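Local structure of carbonic anhydrase (Porphyridium purpureum, 1DDZ) at residues S37-N42 against E462-V467; N43-Q48 against I338-A343. The protein probably catalyses the reversible hydration of carbon dioxide to hydrogencarbonate and a proton, as a zinc-dependent carbonic anhydrase of the beta class. One frame throughout, in Å; residues are numbered along the deposited sequence.

Contact 1 (S37-N42 against E462-V467); sequences SNIFAN and EVQGVV
Phe40 and Ile39, in the first turn of helix 38-53, meet Gln464 and Val466 of strand 462-468, so that the start of the helix packs on the mixed five-stranded sheet of the beta-class carbonic anhydrase fold. Helix and strand segments run at 32° to each other, 11.5 Å apart at closest approach, a gap bridged by side chains and one water. Phe40 and Gln464 extend to meet each other across the gap, and the amide plane stands perpendicular to the ring; Gln464 CD comes to 4.0 Å from Phe40 CE1. The carbon chain of Gln464 leaves with CG anti to the backbone N (chi1 169°) and then bends sharply at chi2 (78°), which brings the amide round to the ring while CG stays beside Ile39. Val466 and Phe40 pass each other running opposite ways, Val466 CG2 lying 3.5 Å from Phe40 CE2. Ile39 has two jobs: its CG1 lies over one face of the Phe40 ring, near the rim, and its CD1 extends onward to 3.9 Å from Gln464 CG. With an alanine in place of Gln464 the atoms from CG onward are absent, and Phe40 CE1 and CZ and Ile39 CD1 would probably be left without the chain and amide they pack on, opening a gap in a buried layer. Leu475 also touches Phe40 and Val466, while Cys382 of the adjacent strand 378-384 packs on Val466. At the helix start the contact turns polar. Ser37 is the N-cap, its OG accepting an almost straight hydrogen bond from Ile39 N (3.2 Å). That same hydroxyl is 2.9 Å from a water, and the water donates to Glu462 OE1 at 3.1 Å, joining helix cap to strand.

Contact 2 (N43-Q48 against I338-A343); sequences NEAWRQ and IINLPA
Asn43 donates the one direct hydrogen bond across this contact: its ND2 lies 2.8 Å from Ile338 O, with an N-H...O angle of 166° and the acceptor close to the amide plane, although the donor is tilted from the plane of the carbonyl. CG anti to the backbone N (chi1 166°) makes the Asn43 side chain run beside that of Ile338 in the same direction. The amide is gripped further by the loop before strand 476-481, ND2 also donating to Gly473 O and OD1 accepting from Leu475 N. A weaker CA-H...O contact reaches the same carbonyl, Asn43 CA being 3.1 Å from Ile338 O. This carbonyl belongs to the last turn of helix 335-338, which closes in a Schellman motif: Asn340, at positive phi, is the C-prime residue, with Leu341 N bonded to Asn336 O and Asn340 N to Gln337 O. Helix 38-53 thus packs on a helix terminus. Aromatic contacts come from Trp46. Ile338 CA makes a CH-pi contact 4.1 Å from the centroid of the six-membered ring, nearly along the ring normal, and Ile338 CG1 packs 3.9 Å from Trp46 CZ3; Phe58 meets the indole edge-to-face. Looser packing falls to Asn340, whose OD1 lies 3.5 Å from Trp46 CB and whose amide plane is turned 50° from the indole, while Ala45 CB approaches Asn340 ND2 at 4.1 Å. Within the helix, Arg47 NH1 forms a salt bridge with Glu44 OE2, and Arg47 NE donates to Asp472 O.

How the contacts relate
Contacts 1 and 2 use consecutive stretches of one helix, 38-53, the first together with its N-cap; their centres are 12 Å apart, and along the chain contact 2 is nested within the loop that contact 1 closes. They meet where Asn42 CB lies 3.2 Å from Ile339 O and Ile39 CB 4.0 Å from Ile339 CG2. Leu475, from the loop before strand 476-481, touches both contacts. Both also lie near the zinc site of Cys328, Asp330, His384 and Cys387: the side chains of Val466 and Ile338 are each about 8 Å from that of His384 and about 12 Å from the zinc ion.

Contact 1 (S37-N42 against E462-V467)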
# COMPACT_ATOMS: atom_id res chain seq x y z
N SER A 37 -10.93 3.03 32.40
CA SER A 37 -11.32 4.22 31.67
C SER A 37 -12.81 4.57 31.77
O SER A 37 -13.67 3.72 32.03
CB SER A 37 -10.90 4.09 30.20
OG SER A 37 -11.35 5.20 29.41
N ASN A 38 -13.10 5.85 31.56
CA ASN A 38 -14.46 6.32 31.60
C ASN A 38 -15.23 5.81 30.38
O ASN A 38 -16.45 5.81 30.38
CB ASN A 38 -14.54 7.85 31.79
CG ASN A 38 -14.49 8.63 30.49
OD1 ASN A 38 -15.31 9.54 30.28
ND2 ASN A 38 -13.51 8.34 29.64
N ILE A 39 -14.52 5.29 29.37
CA ILE A 39 -15.21 4.76 28.20
C ILE A 39 -16.04 3.54 28.57
O ILE A 39 -17.09 3.30 27.99
CB ILE A 39 -14.27 4.41 27.00
CG1 ILE A 39 -13.23 3.36 27.36
CG2 ILE A 39 -13.66 5.67 26.42
CD1 ILE A 39 -12.61 2.73 26.14
N PHE A 40 -15.59 2.77 29.55
CA PHE A 40 -16.33 1.60 29.98
C PHE A 40 -17.57 2.07 30.75
O PHE A 40 -18.67 1.58 30.54
CB PHE A 40 -15.42 0.72 30.83
CG PHE A 40 -14.27 0.15 30.07
CD1 PHE A 40 -12.98 0.62 30.30
CD2 PHE A 40 -14.47 -0.84 29.11
CE1 PHE A 40 -11.90 0.11 29.59
CE2 PHE A 40 -13.40 -1.36 28.39
CZ PHE A 40 -12.11 -0.88 28.63
N ALA A 41 -17.39 3.11 31.55
CA ALA A 41 -18.51 3.67 32.29
C ALA A 41 -19.55 4.25 31.31
O ALA A 41 -20.76 4.12 31.51
CB ALA A 41 -18.00 4.77 33.21
N ASN A 42 -19.06 4.90 30.26
CA ASN A 42 -19.93 5.51 29.26
C ASN A 42 -20.62 4.43 28.45
O ASN A 42 -21.80 4.53 28.16
CB ASN A 42 -19.14 6.46 28.38
CG ASN A 42 -18.92 7.80 29.05
OD1 ASN A 42 -19.79 8.27 29.79
ND2 ASN A 42 -17.77 8.41 28.83
N GLU A 462 -3.08 7.84 25.27
CA GLU A 462 -3.37 6.51 25.80
C GLU A 462 -3.82 5.57 24.69
O GLU A 462 -4.66 5.92 23.86
CB GLU A 462 -4.46 6.65 26.85
CG GLU A 462 -5.06 5.36 27.35
CD GLU A 462 -6.13 5.59 28.39
OE1 GLU A 462 -7.31 5.76 28.00
OE2 GLU A 462 -5.80 5.61 29.60
N VAL A 463 -3.21 4.40 24.61
CA VAL A 463 -3.61 3.42 23.60
C VAL A 463 -4.41 2.35 24.35
O VAL A 463 -3.87 1.64 25.20
CB VAL A 463 -2.40 2.77 22.91
CG1 VAL A 463 -2.88 1.75 21.88
CG2 VAL A 463 -1.52 3.84 22.25
N GLN A 464 -5.69 2.26 24.05
CA GLN A 464 -6.61 1.32 24.69
C GLN A 464 -7.06 0.19 23.75
O GLN A 464 -7.28 0.39 22.55
CB GLN A 464 -7.83 2.11 25.19
CG GLN A 464 -9.02 1.30 25.66
CD GLN A 464 -8.85 0.71 27.05
OE1 GLN A 464 -8.71 -0.51 27.22
NE2 GLN A 464 -8.89 1.56 28.05
N GLY A 465 -7.13 -1.02 24.30
CA GLY A 465 -7.55 -2.20 23.56
C GLY A 465 -8.92 -2.56 24.14
O GLY A 465 -9.10 -2.55 25.36
N VAL A 466 -9.85 -2.95 23.28
CA VAL A 466 -11.22 -3.20 23.72
C VAL A 466 -11.86 -4.27 22.82
O VAL A 466 -11.38 -4.50 21.71
CB VAL A 466 -11.98 -1.80 23.67
CG1 VAL A 466 -13.00 -1.73 22.57
CG2 VAL A 466 -12.52 -1.40 25.01
N VAL A 467 -12.84 -5.01 23.33
CA VAL A 467 -13.54 -6.04 22.53
C VAL A 467 -14.96 -6.16 23.07
O VAL A 467 -15.20 -5.81 24.21
CB VAL A 467 -12.85 -7.43 22.59
CG1 VAL A 467 -13.13 -8.12 23.94
CG2 VAL A 467 -13.36 -8.33 21.47
O HOH W 1 -9.79 4.11 27.16

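Contact 2 (N43-Q48 against I338-A343)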
# COMPACT_ATOMS: atom_id res chain seq x y z
N ASN A 43 -19.87 3.39 28.10
CA ASN A 43 -20.45 2.29 27.37
C ASN A 43 -21.57 1.64 28.19
O ASN A 43 -22.60 1.24 27.64
CB ASN A 43 -19.40 1.23 27.11
CG ASN A 43 -20.00 -0.07 26.65
OD1 ASN A 43 -19.90 -1.09 27.32
ND2 ASN A 43 -20.65 -0.05 25.50
N GLU A 44 -21.35 1.54 29.50
CA GLU A 44 -22.33 0.95 30.38
C GLU A 44 -23.58 1.81 30.46
O GLU A 44 -24.71 1.32 30.31
CB GLU A 44 -21.72 0.73 31.76
CG GLU A 44 -22.63 -0.01 32.74
CD GLU A 44 -23.03 -1.41 32.27
OE1 GLU A 44 -23.88 -2.03 32.95
OE2 GLU A 44 -22.51 -1.90 31.25
N ALA A 45 -23.40 3.11 30.68
CA ALA A 45 -24.53 4.04 30.73
C ALA A 45 -25.39 3.87 29.46
O ALA A 45 -26.62 3.80 29.53
CB ALA A 45 -24.02 5.46 30.82
N TRP A 46 -24.73 3.74 28.32
CA TRP A 46 -25.39 3.56 27.04
C TRP A 46 -26.21 2.27 27.02
O TRP A 46 -27.38 2.29 26.65
CB TRP A 46 -24.35 3.54 25.92
CG TRP A 46 -24.89 3.06 24.61
CD1 TRP A 46 -25.75 3.72 23.79
CD2 TRP A 46 -24.58 1.82 23.95
NE1 TRP A 46 -26.00 2.98 22.66
CE2 TRP A 46 -25.29 1.80 22.74
CE3 TRP A 46 -23.77 0.72 24.28
CZ2 TRP A 46 -25.22 0.73 21.84
CZ3 TRP A 46 -23.70 -0.34 23.39
CH2 TRP A 46 -24.42 -0.33 22.18
N ARG A 47 -25.59 1.15 27.41
CA ARG A 47 -26.27 -0.14 27.44
C ARG A 47 -27.52 -0.05 28.30
O ARG A 47 -28.58 -0.54 27.92
CB ARG A 47 -25.38 -1.22 28.03
CG ARG A 47 -24.09 -1.45 27.31
CD ARG A 47 -23.28 -2.49 28.05
NE ARG A 47 -23.97 -3.77 28.03
CZ ARG A 47 -24.54 -4.36 29.08
NH1 ARG A 47 -24.50 -3.79 30.28
NH2 ARG A 47 -25.16 -5.52 28.92
N GLN A 48 -27.39 0.58 29.46
CA GLN A 48 -28.51 0.73 30.37
C GLN A 48 -29.62 1.52 29.74
O GLN A 48 -30.75 1.06 29.69
CB GLN A 48 -28.07 1.37 31.69
CG GLN A 48 -27.36 0.39 32.61
CD GLN A 48 -27.98 -1.00 32.58
OE1 GLN A 48 -27.32 -1.99 32.26
NE2 GLN A 48 -29.26 -1.08 32.89
N ILE A 338 -21.36 3.31 20.92
CA ILE A 338 -20.92 2.34 21.90
C ILE A 338 -20.28 2.97 23.13
O ILE A 338 -20.42 2.44 24.23
CB ILE A 338 -20.07 1.21 21.25
CG1 ILE A 338 -20.05 -0.01 22.17
CG2 ILE A 338 -18.67 1.71 20.91
CD1 ILE A 338 -19.97 -1.32 21.44
N ILE A 339 -19.66 4.13 22.97
CA ILE A 339 -19.06 4.81 24.10
C ILE A 339 -19.83 6.03 24.53
O ILE A 339 -19.30 6.92 25.19
CB ILE A 339 -17.57 5.15 23.90
CG1 ILE A 339 -17.36 6.00 22.64
CG2 ILE A 339 -16.76 3.87 23.89
CD1 ILE A 339 -15.89 6.35 22.37
N ASN A 340 -21.10 6.08 24.13
CA ASN A 340 -22.00 7.15 24.53
C ASN A 340 -21.55 8.59 24.23
O ASN A 340 -21.64 9.47 25.10
CB ASN A 340 -22.24 7.01 26.04
CG ASN A 340 -23.65 7.35 26.45
OD1 ASN A 340 -24.61 7.00 25.76
ND2 ASN A 340 -23.79 7.98 27.62
N LEU A 341 -21.12 8.84 22.99
CA LEU A 341 -20.66 10.17 22.58
C LEU A 341 -21.40 10.61 21.34
O LEU A 341 -21.75 9.80 20.49
CB LEU A 341 -19.17 10.18 22.23
CG LEU A 341 -18.09 9.99 23.29
CD1 LEU A 341 -16.73 10.23 22.65
CD2 LEU A 341 -18.30 10.95 24.45
N PRO A 342 -21.54 11.92 21.18
CA PRO A 342 -22.22 12.56 20.05
C PRO A 342 -21.56 12.20 18.73
O PRO A 342 -20.33 12.05 18.64
CB PRO A 342 -22.05 14.04 20.35
CG PRO A 342 -22.07 14.06 21.84
CD PRO A 342 -21.16 12.93 22.18
N ALA A 343 -22.39 12.07 17.70
CA ALA A 343 -21.90 11.75 16.37
C ALA A 343 -20.84 12.77 15.97
O ALA A 343 -21.13 13.97 15.92
CB ALA A 343 -23.07 11.78 15.38